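Iron(3+)-hydroxamate-binding protein FhuD (Bacillus subtilis subsp. subtilis, PDB 3G9Q) binds iron(3+)-hydroxamate complexes such as ferrichrome and hands them to the membrane permease of the FhuCBGD ABC transporter. Local coordinates at residues K29-N34 against D119-W124; K44-K49 against D246-Y251; L125-K130 against S257-L262; D205-Y210 against K232-V237. All coordinates share one frame; numbering follows the deposited sequence.

Contact 1 (K29-N34 against D119-W124); sequences KTLGIN and DKAEKW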
loop_
_atom_site.group_PDB
_atom_site.type_symbol
_atom_site.label_atom_id
_atom_site.label_comp_id
_atom_site.label_asym_id
_atom_site.label_seq_id
_atom_site.Cartn_x
_atom_site.Cartn_y
_atom_site.Cartn_z
ATOM N N LYS A 29 -12.320 -6.479 -5.192
ATOM C CA LYS A 29 -11.961 -7.887 -5.301
ATOM C C LYS A 29 -12.307 -8.546 -3.967
ATOM O O LYS A 29 -12.959 -9.588 -3.932
ATOM C CB LYS A 29 -10.464 -8.049 -5.617
ATOM C CG LYS A 29 -10.029 -9.480 -5.897
ATOM C CD LYS A 29 -10.802 -10.075 -7.039
ATOM C CE LYS A 29 -10.777 -11.585 -6.937
ATOM N NZ LYS A 29 -11.808 -12.203 -7.818
ATOM N N THR A 30 -11.890 -7.936 -2.863
ATOM C CA THR A 30 -12.204 -8.507 -1.556
ATOM C C THR A 30 -13.723 -8.664 -1.386
ATOM O O THR A 30 -14.201 -9.724 -0.983
ATOM C CB THR A 30 -11.653 -7.647 -0.392
ATOM O OG1 THR A 30 -10.236 -7.513 -0.533
ATOM C CG2 THR A 30 -11.940 -8.315 0.949
ATOM N N LEU A 31 -14.477 -7.617 -1.708
ATOM C CA LEU A 31 -15.929 -7.665 -1.582
ATOM C C LEU A 31 -16.572 -8.678 -2.540
ATOM O O LEU A 31 -17.695 -9.142 -2.311
ATOM C CB LEU A 31 -16.522 -6.263 -1.808
ATOM C CG LEU A 31 -16.624 -5.231 -0.669
ATOM C CD1 LEU A 31 -15.868 -5.656 0.546
ATOM C CD2 LEU A 31 -16.134 -3.892 -1.195
ATOM N N GLY A 32 -15.864 -9.033 -3.612
ATOM C CA GLY A 32 -16.400 -9.996 -4.570
ATOM C C GLY A 32 -17.075 -9.393 -5.792
ATOM O O GLY A 32 -17.578 -10.121 -6.648
ATOM N N ILE A 33 -17.098 -8.065 -5.872
ATOM C CA ILE A 33 -17.708 -7.387 -7.011
ATOM C C ILE A 33 -16.900 -7.666 -8.270
ATOM O O ILE A 33 -15.703 -7.392 -8.344
ATOM C CB ILE A 33 -17.798 -5.855 -6.796
ATOM C CG1 ILE A 33 -18.969 -5.527 -5.870
ATOM C CG2 ILE A 33 -17.983 -5.142 -8.135
ATOM C CD1 ILE A 33 -18.737 -5.864 -4.400
ATOM N N ASN A 34 -17.568 -8.212 -9.266
ATOM C CA ASN A 34 -16.896 -8.529 -10.497
ATOM C C ASN A 34 -16.405 -7.255 -11.200
ATOM O O ASN A 34 -17.190 -6.349 -11.518
ATOM C CB ASN A 34 -17.846 -9.340 -11.375
ATOM C CG ASN A 34 -17.274 -9.630 -12.730
ATOM O OD1 ASN A 34 -16.136 -10.094 -12.856
ATOM N ND2 ASN A 34 -18.060 -9.366 -13.764
ATOM N N ASP A 119 -21.214 -7.848 4.592
ATOM C CA ASP A 119 -20.822 -9.110 5.220
ATOM C C ASP A 119 -19.444 -9.540 4.745
ATOM O O ASP A 119 -18.685 -10.177 5.476
ATOM C CB ASP A 119 -21.793 -10.238 4.870
ATOM C CG ASP A 119 -21.347 -11.030 3.636
ATOM O OD1 ASP A 119 -21.250 -10.428 2.535
ATOM O OD2 ASP A 119 -21.089 -12.252 3.768
ATOM N N LYS A 120 -19.138 -9.210 3.499
ATOM C CA LYS A 120 -17.859 -9.577 2.916
ATOM C C LYS A 120 -16.741 -8.744 3.539
ATOM O O LYS A 120 -15.636 -9.238 3.761
ATOM C CB LYS A 120 -17.904 -9.354 1.403
ATOM C CG LYS A 120 -17.282 -10.472 0.584
ATOM C CD LYS A 120 -18.219 -11.655 0.426
ATOM C CE LYS A 120 -17.565 -12.758 -0.398
ATOM N NZ LYS A 120 -17.113 -12.278 -1.732
ATOM N N ALA A 121 -17.057 -7.486 3.830
ATOM C CA ALA A 121 -16.115 -6.543 4.413
ATOM C C ALA A 121 -15.837 -6.812 5.890
ATOM O O ALA A 121 -14.685 -6.795 6.316
ATOM C CB ALA A 121 -16.633 -5.118 4.227
ATOM N N GLU A 122 -16.889 -7.054 6.666
ATOM C CA GLU A 122 -16.744 -7.324 8.089
ATOM C C GLU A 122 -16.042 -8.665 8.271
ATOM O O GLU A 122 -15.345 -8.884 9.258
ATOM C CB GLU A 122 -18.118 -7.344 8.762
ATOM C CG GLU A 122 -19.025 -8.464 8.278
ATOM C CD GLU A 122 -20.466 -8.342 8.792
ATOM O OE1 GLU A 122 -21.172 -7.381 8.404
ATOM O OE2 GLU A 122 -20.893 -9.214 9.585
ATOM N N LYS A 123 -16.218 -9.553 7.300
ATOM C CA LYS A 123 -15.598 -10.874 7.340
ATOM C C LYS A 123 -14.075 -10.736 7.210
ATOM O O LYS A 123 -13.328 -11.287 8.020
ATOM C CB LYS A 123 -16.156 -11.740 6.203
ATOM C CG LYS A 123 -16.063 -13.249 6.417
ATOM C CD LYS A 123 -14.619 -13.719 6.487
ATOM C CE LYS A 123 -14.513 -15.238 6.568
ATOM N NZ LYS A 123 -13.088 -15.699 6.620
ATOM N N TRP A 124 -13.628 -9.996 6.193
ATOM C CA TRP A 124 -12.202 -9.767 5.952
ATOM C C TRP A 124 -11.543 -8.976 7.100
ATOM O O TRP A 124 -10.386 -9.222 7.450
ATOM C CB TRP A 124 -11.998 -9.006 4.634
ATOM C CG TRP A 124 -10.543 -8.757 4.312
ATOM C CD1 TRP A 124 -9.705 -9.562 3.577
ATOM C CD2 TRP A 124 -9.741 -7.657 4.771
ATOM N NE1 TRP A 124 -8.434 -9.023 3.555
ATOM C CE2 TRP A 124 -8.429 -7.860 4.279
ATOM C CE3 TRP A 124 -10.003 -6.520 5.551
ATOM C CZ2 TRP A 124 -7.381 -6.969 4.544
ATOM C CZ3 TRP A 124 -8.954 -5.629 5.817
ATOM C CH2 TRP A 124 -7.660 -5.864 5.309
#

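Contact 2 (K44-K49 against D246-Y251); sequences KNPYYK and DPIGFY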
loop_
_atom_site.group_PDB
_atom_site.type_symbol
_atom_site.label_atom_id
_atom_site.label_comp_id
_atom_site.label_asym_id
_atom_site.label_seq_id
_atom_site.Cartn_x
_atom_site.Cartn_y
_atom_site.Cartn_z
ATOM N N LYS A 44 0.523 -5.037 -12.679
ATOM C CA LYS A 44 1.948 -4.984 -12.381
ATOM C C LYS A 44 2.213 -5.271 -10.914
ATOM O O LYS A 44 3.309 -5.698 -10.544
ATOM C CB LYS A 44 2.536 -3.621 -12.749
ATOM C CG LYS A 44 2.798 -3.429 -14.232
ATOM C CD LYS A 44 3.671 -2.203 -14.449
ATOM C CE LYS A 44 3.938 -1.973 -15.927
ATOM N NZ LYS A 44 2.657 -1.810 -16.687
ATOM N N ASN A 45 1.198 -5.041 -10.086
ATOM C CA ASN A 45 1.305 -5.268 -8.646
ATOM C C ASN A 45 1.514 -6.759 -8.370
ATOM O O ASN A 45 0.727 -7.587 -8.792
ATOM C CB ASN A 45 0.044 -4.771 -7.957
ATOM C CG ASN A 45 0.143 -4.837 -6.456
ATOM O OD1 ASN A 45 1.195 -5.154 -5.896
ATOM N ND2 ASN A 45 -0.958 -4.530 -5.786
ATOM N N PRO A 46 2.588 -7.119 -7.660
ATOM C CA PRO A 46 2.834 -8.530 -7.378
ATOM C C PRO A 46 1.748 -9.181 -6.546
ATOM O O PRO A 46 1.609 -10.405 -6.547
ATOM C CB PRO A 46 4.174 -8.507 -6.658
ATOM C CG PRO A 46 4.140 -7.186 -5.948
ATOM C CD PRO A 46 3.619 -6.279 -7.034
ATOM N N TYR A 47 0.963 -8.387 -5.836
ATOM C CA TYR A 47 -0.080 -8.992 -5.028
ATOM C C TYR A 47 -1.356 -9.224 -5.849
ATOM O O TYR A 47 -2.292 -9.899 -5.404
ATOM C CB TYR A 47 -0.341 -8.133 -3.776
ATOM C CG TYR A 47 0.873 -7.985 -2.880
ATOM C CD1 TYR A 47 1.259 -6.732 -2.395
ATOM C CD2 TYR A 47 1.668 -9.093 -2.549
ATOM C CE1 TYR A 47 2.400 -6.577 -1.611
ATOM C CE2 TYR A 47 2.819 -8.950 -1.764
ATOM C CZ TYR A 47 3.179 -7.683 -1.303
ATOM O OH TYR A 47 4.329 -7.510 -0.553
ATOM N N TYR A 48 -1.372 -8.681 -7.064
ATOM C CA TYR A 48 -2.519 -8.825 -7.966
ATOM C C TYR A 48 -2.245 -9.889 -9.035
ATOM O O TYR A 48 -2.601 -11.057 -8.866
ATOM C CB TYR A 48 -2.835 -7.493 -8.666
ATOM C CG TYR A 48 -3.441 -6.389 -7.808
ATOM C CD1 TYR A 48 -3.473 -5.073 -8.281
ATOM C CD2 TYR A 48 -4.008 -6.650 -6.555
ATOM C CE1 TYR A 48 -4.046 -4.045 -7.546
ATOM C CE2 TYR A 48 -4.593 -5.610 -5.801
ATOM C CZ TYR A 48 -4.606 -4.311 -6.314
ATOM O OH TYR A 48 -5.197 -3.273 -5.632
ATOM N N LYS A 49 -1.609 -9.471 -10.133
ATOM C CA LYS A 49 -1.282 -10.377 -11.240
ATOM C C LYS A 49 -0.809 -11.711 -10.675
ATOM O O LYS A 49 -0.935 -12.757 -11.318
ATOM C CB LYS A 49 -0.200 -9.754 -12.146
ATOM C CG LYS A 49 1.168 -9.538 -11.490
ATOM C CD LYS A 49 2.128 -8.763 -12.402
ATOM C CE LYS A 49 2.545 -9.546 -13.654
ATOM N NZ LYS A 49 1.430 -9.846 -14.603
ATOM N N ASP A 246 9.809 -3.898 -2.400
ATOM C CA ASP A 246 9.380 -3.704 -3.776
ATOM C C ASP A 246 8.466 -2.483 -3.873
ATOM O O ASP A 246 7.365 -2.457 -3.311
ATOM C CB ASP A 246 8.667 -4.960 -4.286
ATOM C CG ASP A 246 8.312 -4.872 -5.753
ATOM O OD1 ASP A 246 9.189 -4.473 -6.550
ATOM O OD2 ASP A 246 7.167 -5.213 -6.114
ATOM N N PRO A 247 8.915 -1.456 -4.612
ATOM C CA PRO A 247 8.168 -0.212 -4.796
ATOM C C PRO A 247 6.737 -0.338 -5.335
ATOM O O PRO A 247 5.867 0.449 -4.961
ATOM C CB PRO A 247 9.093 0.607 -5.702
ATOM C CG PRO A 247 9.802 -0.425 -6.497
ATOM C CD PRO A 247 10.099 -1.499 -5.492
ATOM N N ILE A 248 6.492 -1.327 -6.191
ATOM C CA ILE A 248 5.166 -1.546 -6.766
ATOM C C ILE A 248 4.215 -2.229 -5.785
ATOM O O ILE A 248 3.017 -1.952 -5.755
ATOM C CB ILE A 248 5.254 -2.413 -8.024
ATOM C CG1 ILE A 248 6.351 -1.856 -8.941
ATOM C CG2 ILE A 248 3.874 -2.465 -8.712
ATOM C CD1 ILE A 248 6.747 -2.774 -10.093
ATOM N N GLY A 249 4.763 -3.124 -4.980
ATOM C CA GLY A 249 3.945 -3.828 -4.021
ATOM C C GLY A 249 3.436 -2.924 -2.920
ATOM O O GLY A 249 2.280 -3.044 -2.514
ATOM N N PHE A 250 4.288 -2.020 -2.446
ATOM C CA PHE A 250 3.923 -1.101 -1.368
ATOM C C PHE A 250 3.303 0.220 -1.827
ATOM O O PHE A 250 3.123 1.161 -1.045
ATOM C CB PHE A 250 5.142 -0.839 -0.496
ATOM C CG PHE A 250 5.496 -1.992 0.381
ATOM C CD1 PHE A 250 5.153 -1.980 1.729
ATOM C CD2 PHE A 250 6.140 -3.109 -0.151
ATOM C CE1 PHE A 250 5.448 -3.073 2.542
ATOM C CE2 PHE A 250 6.445 -4.212 0.639
ATOM C CZ PHE A 250 6.101 -4.202 1.991
ATOM N N TYR A 251 2.972 0.245 -3.112
ATOM C CA TYR A 251 2.354 1.367 -3.780
ATOM C C TYR A 251 0.901 1.491 -3.336
ATOM O O TYR A 251 0.395 2.596 -3.191
ATOM C CB TYR A 251 2.410 1.121 -5.283
ATOM C CG TYR A 251 2.339 2.363 -6.123
ATOM C CD1 TYR A 251 1.150 3.091 -6.244
ATOM C CD2 TYR A 251 3.473 2.819 -6.800
ATOM C CE1 TYR A 251 1.095 4.248 -7.025
ATOM C CE2 TYR A 251 3.432 3.966 -7.576
ATOM C CZ TYR A 251 2.247 4.674 -7.687
ATOM O OH TYR A 251 2.237 5.804 -8.462
#

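Contact 3 (L125-K130 against S257-L262); sequences LAKWDK and SLEGQL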
loop_
_atom_site.group_PDB
_atom_site.type_symbol
_atom_site.label_atom_id
_atom_site.label_comp_id
_atom_site.label_asym_id
_atom_site.label_seq_id
_atom_site.Cartn_x
_atom_site.Cartn_y
_atom_site.Cartn_z
ATOM N N LEU A 125 -12.271 -8.013 7.669
ATOM C CA LEU A 125 -11.751 -7.224 8.780
ATOM C C LEU A 125 -11.434 -8.138 9.953
ATOM O O LEU A 125 -10.434 -7.950 10.657
ATOM C CB LEU A 125 -12.765 -6.175 9.220
ATOM C CG LEU A 125 -12.944 -5.040 8.210
ATOM C CD1 LEU A 125 -14.065 -4.090 8.678
ATOM C CD2 LEU A 125 -11.617 -4.293 8.053
ATOM N N ALA A 126 -12.296 -9.130 10.145
ATOM C CA ALA A 126 -12.142 -10.114 11.200
ATOM C C ALA A 126 -10.881 -10.933 10.934
ATOM O O ALA A 126 -10.112 -11.222 11.854
ATOM C CB ALA A 126 -13.375 -11.033 11.242
ATOM N N LYS A 127 -10.685 -11.307 9.672
ATOM C CA LYS A 127 -9.518 -12.075 9.250
ATOM C C LYS A 127 -8.269 -11.212 9.406
ATOM O O LYS A 127 -7.227 -11.686 9.857
ATOM C CB LYS A 127 -9.667 -12.476 7.781
ATOM C CG LYS A 127 -8.514 -13.279 7.197
ATOM C CD LYS A 127 -8.626 -13.344 5.675
ATOM C CE LYS A 127 -9.986 -13.884 5.249
ATOM N NZ LYS A 127 -10.288 -13.669 3.809
ATOM N N TRP A 128 -8.387 -9.943 9.018
ATOM C CA TRP A 128 -7.283 -9.002 9.101
ATOM C C TRP A 128 -6.805 -8.815 10.522
ATOM O O TRP A 128 -5.614 -8.935 10.795
ATOM C CB TRP A 128 -7.698 -7.646 8.524
ATOM C CG TRP A 128 -6.653 -6.558 8.634
ATOM C CD1 TRP A 128 -6.755 -5.402 9.339
ATOM C CD2 TRP A 128 -5.355 -6.537 8.012
ATOM N NE1 TRP A 128 -5.604 -4.659 9.203
ATOM C CE2 TRP A 128 -4.729 -5.336 8.392
ATOM C CE3 TRP A 128 -4.661 -7.424 7.173
ATOM C CZ2 TRP A 128 -3.441 -4.991 7.960
ATOM C CZ3 TRP A 128 -3.382 -7.083 6.747
ATOM C CH2 TRP A 128 -2.788 -5.880 7.141
ATOM N N ASP A 129 -7.721 -8.516 11.436
ATOM C CA ASP A 129 -7.335 -8.306 12.832
ATOM C C ASP A 129 -6.761 -9.539 13.500
ATOM O O ASP A 129 -5.984 -9.426 14.448
ATOM C CB ASP A 129 -8.522 -7.774 13.629
ATOM C CG ASP A 129 -8.831 -6.327 13.296
ATOM O OD1 ASP A 129 -9.791 -5.774 13.877
ATOM O OD2 ASP A 129 -8.107 -5.746 12.452
ATOM N N LYS A 130 -7.154 -10.709 13.001
ATOM C CA LYS A 130 -6.646 -11.973 13.523
ATOM C C LYS A 130 -5.199 -12.163 13.038
ATOM O O LYS A 130 -4.367 -12.768 13.726
ATOM C CB LYS A 130 -7.517 -13.143 13.049
ATOM C CG LYS A 130 -7.106 -14.502 13.624
ATOM C CD LYS A 130 -8.099 -15.611 13.260
ATOM C CE LYS A 130 -7.661 -16.941 13.862
ATOM N NZ LYS A 130 -6.228 -17.212 13.498
ATOM N N SER A 257 -3.341 -5.999 -0.918
ATOM C CA SER A 257 -1.967 -5.529 -0.852
ATOM C C SER A 257 -1.471 -5.494 0.589
ATOM O O SER A 257 -0.314 -5.833 0.873
ATOM C CB SER A 257 -1.840 -4.132 -1.458
ATOM O OG SER A 257 -1.980 -4.157 -2.866
ATOM N N LEU A 258 -2.353 -5.072 1.493
ATOM C CA LEU A 258 -2.027 -4.998 2.908
ATOM C C LEU A 258 -1.681 -6.394 3.414
ATOM O O LEU A 258 -0.727 -6.568 4.177
ATOM C CB LEU A 258 -3.203 -4.409 3.705
ATOM C CG LEU A 258 -3.490 -2.910 3.523
ATOM C CD1 LEU A 258 -4.683 -2.497 4.372
ATOM C CD2 LEU A 258 -2.255 -2.103 3.906
ATOM N N GLU A 259 -2.450 -7.395 2.991
ATOM C CA GLU A 259 -2.173 -8.763 3.406
ATOM C C GLU A 259 -0.806 -9.198 2.896
ATOM O O GLU A 259 -0.007 -9.750 3.652
ATOM C CB GLU A 259 -3.253 -9.719 2.894
ATOM C CG GLU A 259 -4.427 -9.879 3.859
ATOM C CD GLU A 259 -5.429 -10.938 3.415
ATOM O OE1 GLU A 259 -6.289 -10.643 2.552
ATOM O OE2 GLU A 259 -5.338 -12.066 3.932
ATOM N N GLY A 260 -0.536 -8.939 1.619
ATOM C CA GLY A 260 0.747 -9.301 1.041
ATOM C C GLY A 260 1.918 -8.579 1.694
ATOM O O GLY A 260 2.992 -9.162 1.899
ATOM N N GLN A 261 1.711 -7.304 2.017
ATOM C CA GLN A 261 2.740 -6.491 2.669
ATOM C C GLN A 261 3.015 -6.956 4.096
ATOM O O GLN A 261 4.162 -6.964 4.520
ATOM C CB GLN A 261 2.332 -5.014 2.701
ATOM C CG GLN A 261 2.071 -4.405 1.344
ATOM C CD GLN A 261 1.606 -2.967 1.437
ATOM O OE1 GLN A 261 1.424 -2.298 0.420
ATOM N NE2 GLN A 261 1.405 -2.484 2.658
ATOM N N LEU A 262 1.973 -7.334 4.836
ATOM C CA LEU A 262 2.165 -7.783 6.210
ATOM C C LEU A 262 2.885 -9.106 6.237
ATOM O O LEU A 262 3.580 -9.399 7.196
ATOM C CB LEU A 262 0.836 -7.921 6.962
ATOM C CG LEU A 262 0.942 -8.422 8.420
ATOM C CD1 LEU A 262 1.892 -7.560 9.236
ATOM C CD2 LEU A 262 -0.433 -8.411 9.062
#

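Contact 4 (D205-Y210 against K232-V237); sequences DFAGDY and KNLNAV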
loop_
_atom_site.group_PDB
_atom_site.type_symbol
_atom_site.label_atom_id
_atom_site.label_comp_id
_atom_site.label_asym_id
_atom_site.label_seq_id
_atom_site.Cartn_x
_atom_site.Cartn_y
_atom_site.Cartn_z
ATOM N N ASP A 205 22.003 8.765 11.278
ATOM C CA ASP A 205 21.256 9.419 12.339
ATOM C C ASP A 205 19.816 8.936 12.413
ATOM O O ASP A 205 19.149 9.084 13.439
ATOM C CB ASP A 205 21.289 10.935 12.143
ATOM C CG ASP A 205 22.702 11.485 12.099
ATOM O OD1 ASP A 205 22.861 12.696 11.809
ATOM O OD2 ASP A 205 23.653 10.708 12.355
ATOM N N PHE A 206 19.332 8.357 11.323
ATOM C CA PHE A 206 17.963 7.854 11.265
ATOM C C PHE A 206 17.909 6.340 11.327
ATOM O O PHE A 206 17.051 5.773 11.995
ATOM C CB PHE A 206 17.307 8.301 9.966
ATOM C CG PHE A 206 16.774 9.690 10.007
ATOM C CD1 PHE A 206 15.548 9.954 10.626
ATOM C CD2 PHE A 206 17.469 10.733 9.398
ATOM C CE1 PHE A 206 15.011 11.235 10.634
ATOM C CE2 PHE A 206 16.945 12.022 9.398
ATOM C CZ PHE A 206 15.704 12.276 10.020
ATOM N N ALA A 207 18.831 5.704 10.606
ATOM C CA ALA A 207 18.928 4.256 10.512
ATOM C C ALA A 207 18.678 3.505 11.808
ATOM O O ALA A 207 19.336 3.735 12.828
ATOM C CB ALA A 207 20.279 3.877 9.954
ATOM N N GLY A 208 17.712 2.599 11.751
ATOM C CA GLY A 208 17.387 1.796 12.907
ATOM C C GLY A 208 18.072 0.446 12.845
ATOM O O GLY A 208 18.947 0.215 12.000
ATOM N N ASP A 209 17.658 -0.436 13.755
ATOM C CA ASP A 209 18.172 -1.804 13.893
ATOM C C ASP A 209 17.795 -2.645 12.680
ATOM O O ASP A 209 18.586 -3.463 12.211
ATOM C CB ASP A 209 17.591 -2.425 15.169
ATOM C CG ASP A 209 18.018 -1.673 16.430
ATOM O OD1 ASP A 209 19.184 -1.830 16.842
ATOM O OD2 ASP A 209 17.206 -0.915 17.000
ATOM N N TYR A 210 16.571 -2.445 12.192
ATOM C CA TYR A 210 16.088 -3.148 11.005
ATOM C C TYR A 210 15.638 -2.121 9.978
ATOM O O TYR A 210 15.059 -1.096 10.331
ATOM C CB TYR A 210 14.923 -4.084 11.336
ATOM C CG TYR A 210 15.290 -5.198 12.280
ATOM C CD1 TYR A 210 15.371 -4.967 13.659
ATOM C CD2 TYR A 210 15.573 -6.480 11.799
ATOM C CE1 TYR A 210 15.723 -5.979 14.540
ATOM C CE2 TYR A 210 15.926 -7.505 12.673
ATOM C CZ TYR A 210 16.000 -7.248 14.044
ATOM O OH TYR A 210 16.350 -8.257 14.928
ATOM N N LYS A 232 26.571 0.910 3.462
ATOM C CA LYS A 232 27.084 -0.426 3.702
ATOM C C LYS A 232 27.598 -0.560 5.129
ATOM O O LYS A 232 27.571 -1.637 5.720
ATOM C CB LYS A 232 28.186 -0.746 2.690
ATOM C CG LYS A 232 27.654 -0.810 1.258
ATOM C CD LYS A 232 28.611 -1.496 0.274
ATOM C CE LYS A 232 29.752 -0.586 -0.154
ATOM N NZ LYS A 232 30.647 -1.264 -1.130
ATOM N N ASN A 233 28.038 0.554 5.686
ATOM C CA ASN A 233 28.571 0.574 7.031
ATOM C C ASN A 233 27.516 0.656 8.145
ATOM O O ASN A 233 27.834 0.449 9.322
ATOM C CB ASN A 233 29.547 1.733 7.143
ATOM C CG ASN A 233 30.111 1.875 8.521
ATOM O OD1 ASN A 233 30.567 0.899 9.125
ATOM N ND2 ASN A 233 30.100 3.096 9.032
ATOM N N LEU A 234 26.270 0.963 7.778
ATOM C CA LEU A 234 25.194 1.049 8.757
ATOM C C LEU A 234 25.094 -0.283 9.476
ATOM O O LEU A 234 25.230 -1.345 8.860
ATOM C CB LEU A 234 23.848 1.354 8.091
ATOM C CG LEU A 234 23.639 2.747 7.501
ATOM C CD1 LEU A 234 22.276 2.826 6.838
ATOM C CD2 LEU A 234 23.765 3.778 8.594
ATOM N N ASN A 235 24.851 -0.214 10.779
ATOM C CA ASN A 235 24.735 -1.401 11.608
ATOM C C ASN A 235 23.673 -2.378 11.089
ATOM O O ASN A 235 23.899 -3.587 11.056
ATOM C CB ASN A 235 24.457 -0.987 13.065
ATOM C CG ASN A 235 23.606 0.286 13.169
ATOM O OD1 ASN A 235 23.971 1.345 12.629
ATOM N ND2 ASN A 235 22.467 0.188 13.871
ATOM N N ALA A 236 22.532 -1.854 10.654
ATOM C CA ALA A 236 21.452 -2.695 10.139
ATOM C C ALA A 236 21.918 -3.595 9.003
ATOM O O ALA A 236 21.615 -4.785 8.977
ATOM C CB ALA A 236 20.298 -1.819 9.662
ATOM N N VAL A 237 22.645 -3.013 8.055
ATOM C CA VAL A 237 23.156 -3.749 6.911
ATOM C C VAL A 237 24.230 -4.732 7.344
ATOM O O VAL A 237 24.279 -5.867 6.858
ATOM C CB VAL A 237 23.771 -2.811 5.876
ATOM C CG1 VAL A 237 24.164 -3.605 4.642
ATOM C CG2 VAL A 237 22.785 -1.711 5.523
#

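Contact 1 (K29-N34 against D119-W124)
T30 meets W124 through its methyl group. T30 CG2 lies anti to the backbone N and comes within 3.7 Å of W124 CG, close also to CB and CD1, at the root of the indole. The two side chains cross at about a right angle. T30 OG1 is turned to its own helix and bonds the carbonyl of G26. The far polar atom of the indole, NE1, is bonded to E259 of helix 255-270. L31 starts out away from helix 118-143, but its CD1 returns to it and sits 3.8 Å from A121 CB. L108 of helix 106-115 also packs on L31, which places the leucine between that helix and helix 118-143. This is the N-terminal lobe of a class III binding protein. Helix 25-31 is the crossover between parallel strands 17-19 and 35-37. Helix 118-143 is the long helix running on to the second lobe. The carbonyl end of helix 25-31 is covered by K120. Its chain bends at chi2 (80°) and again at chi4 (-56°), which wraps it over L31 O. K120 NZ gives L31 O a weak hydrogen bond of 3.2 Å. The C-terminal end of the helix would probably favour the positive charge of the lysine there. G32 leaves the helix with positive phi (96°), and its CA passes 3.7 Å from K120 NZ.

Contact 2 (K44-K49 against D246-Y251)
N45 OD1 is approached from both segments. Across the contact N45 OD1 touches G249 CA at 3.6 Å. From the same turn Y47 N gives N45 OD1 a weak but nearly straight hydrogen bond (3.2 Å, 176°). The other amide atom, ND2, bonds S257 OG and lies over the face of the Y48 ring; with the weak bond to OD1 this limits rotation of the amide. P46 faces D246 from the opposite direction, with P46 CG 3.6 Å from D246 OD2. I248 CG2, anti to its backbone N, reaches 3.8 Å from K44 O. Y47 lays its ring edge near G249, Y47 CE1 standing 3.6 Å from G249 O close to the ring plane. Y47 OH probably bonds G260 O and passes F250 CE2 at 4.1 Å. The two loops come from opposite lobes and meet beside helix 255-270. They touch through van der Waals contacts. This is consistent with the loop 44-49 being placed by helix 255-270 rather than by polar bonds to 246-251.

Contact 3 (L125-K130 against S257-L262)
W128 reaches from the long interlobe helix 118-143 to L258 and L262 of helix 255-270, which runs nearly parallel to it. Such a lengthwise helix spanning both lobes is the hallmark of class III periplasmic binding proteins. The short segments are 11.5 Å apart at their axes and inclined by 14°, too far for backbones to touch, and the indole does the bridging. Its CG is anti to the backbone N (chi1 176°), which sends the six-membered ring across to the other helix. The outer corner of that ring is the packed part. W128 CH2 lies 3.8 Å from L258 CB and 4.0 Å from L262 CD2, meeting side chains one turn apart. L258 O comes up at the ring edge, near its plane, 3.7 Å from W128 CH2. The indole also stacks on the ring of W124, and I171 packs on both leucines. E259 marks the passage to the looser side. E259 CG brushes W128 CE3 at 4.1 Å, the two side chains sliding past each other in opposite directions, with the carboxylate plane steeply turned to the indole. K127 and E259 are both partly exposed. Their opposite charges do not meet: K127 NZ stays 5.2 Å from E259 OE1, and the carboxylate makes its salt bridge with K131 instead. The lysine touches by its chain alone, K127 CD lying 3.9 Å from E259 OE2.

Contact 4 (D205-Y210 against K232-V237)
Strands 210-215 and 242-244 of the C-terminal lobe run parallel side by side, and the connection between them carries helix 235-238. The contact sets the start of this helix against the chain that leads into strand 210-215. A207 CB fits against the end of L234, 3.7 Å from L234 CD2 and 3.8 Å from L234 CD1, and both methyls of the leucine meet the one carbon. L234 stands at the N-cap position, with CG anti to its carbonyl carbon (chi1 -70°), and also packs on L203 and P204. A236 makes the second touch. A236 CB points at the backbone and lies 3.4 Å from G208 O and 3.5 Å from D209 O, a van der Waals seat against two successive carbonyls. The backbones are close here, A236 CA lying 5.1 Å from D209 CA, consistent with the small side chain between them. N235 ND2 hovers at the margin, 4.0 Å from G208 O, too far for a bond. The polar groups of the incoming chain turn to the neighbouring strand region: G208 N bonds S149 OG, and D209 OD2 bonds T147 OG1. Parallel strands 210-215 and 242-244 joined through helix 235-238 form a beta-alpha-beta crossover, a unit also found in the parallel sheet of the first lobe.

Overall arrangement
From the N terminus, helix 25-31 of the first lobe comes first, and contact 1 closes an 84-residue loop when it meets the start of helix 118-143. Contact 2 opens inside that loop, at 44-49, and closes only at 246-251, so contacts 1 and 2 cross. Contact 3 opens just after contact 1 closes, on the same long helix, and joins it to helix 255-270, crossing contact 2 in turn. Contact 4 is local to the second lobe and falls within the spans of both contacts 2 and 3, about 40 Å from contact 1, centre to centre. Contacts 1 to 3 thus tie the first lobe, the long helix 118-143, helix 255-270 and the facing loops together.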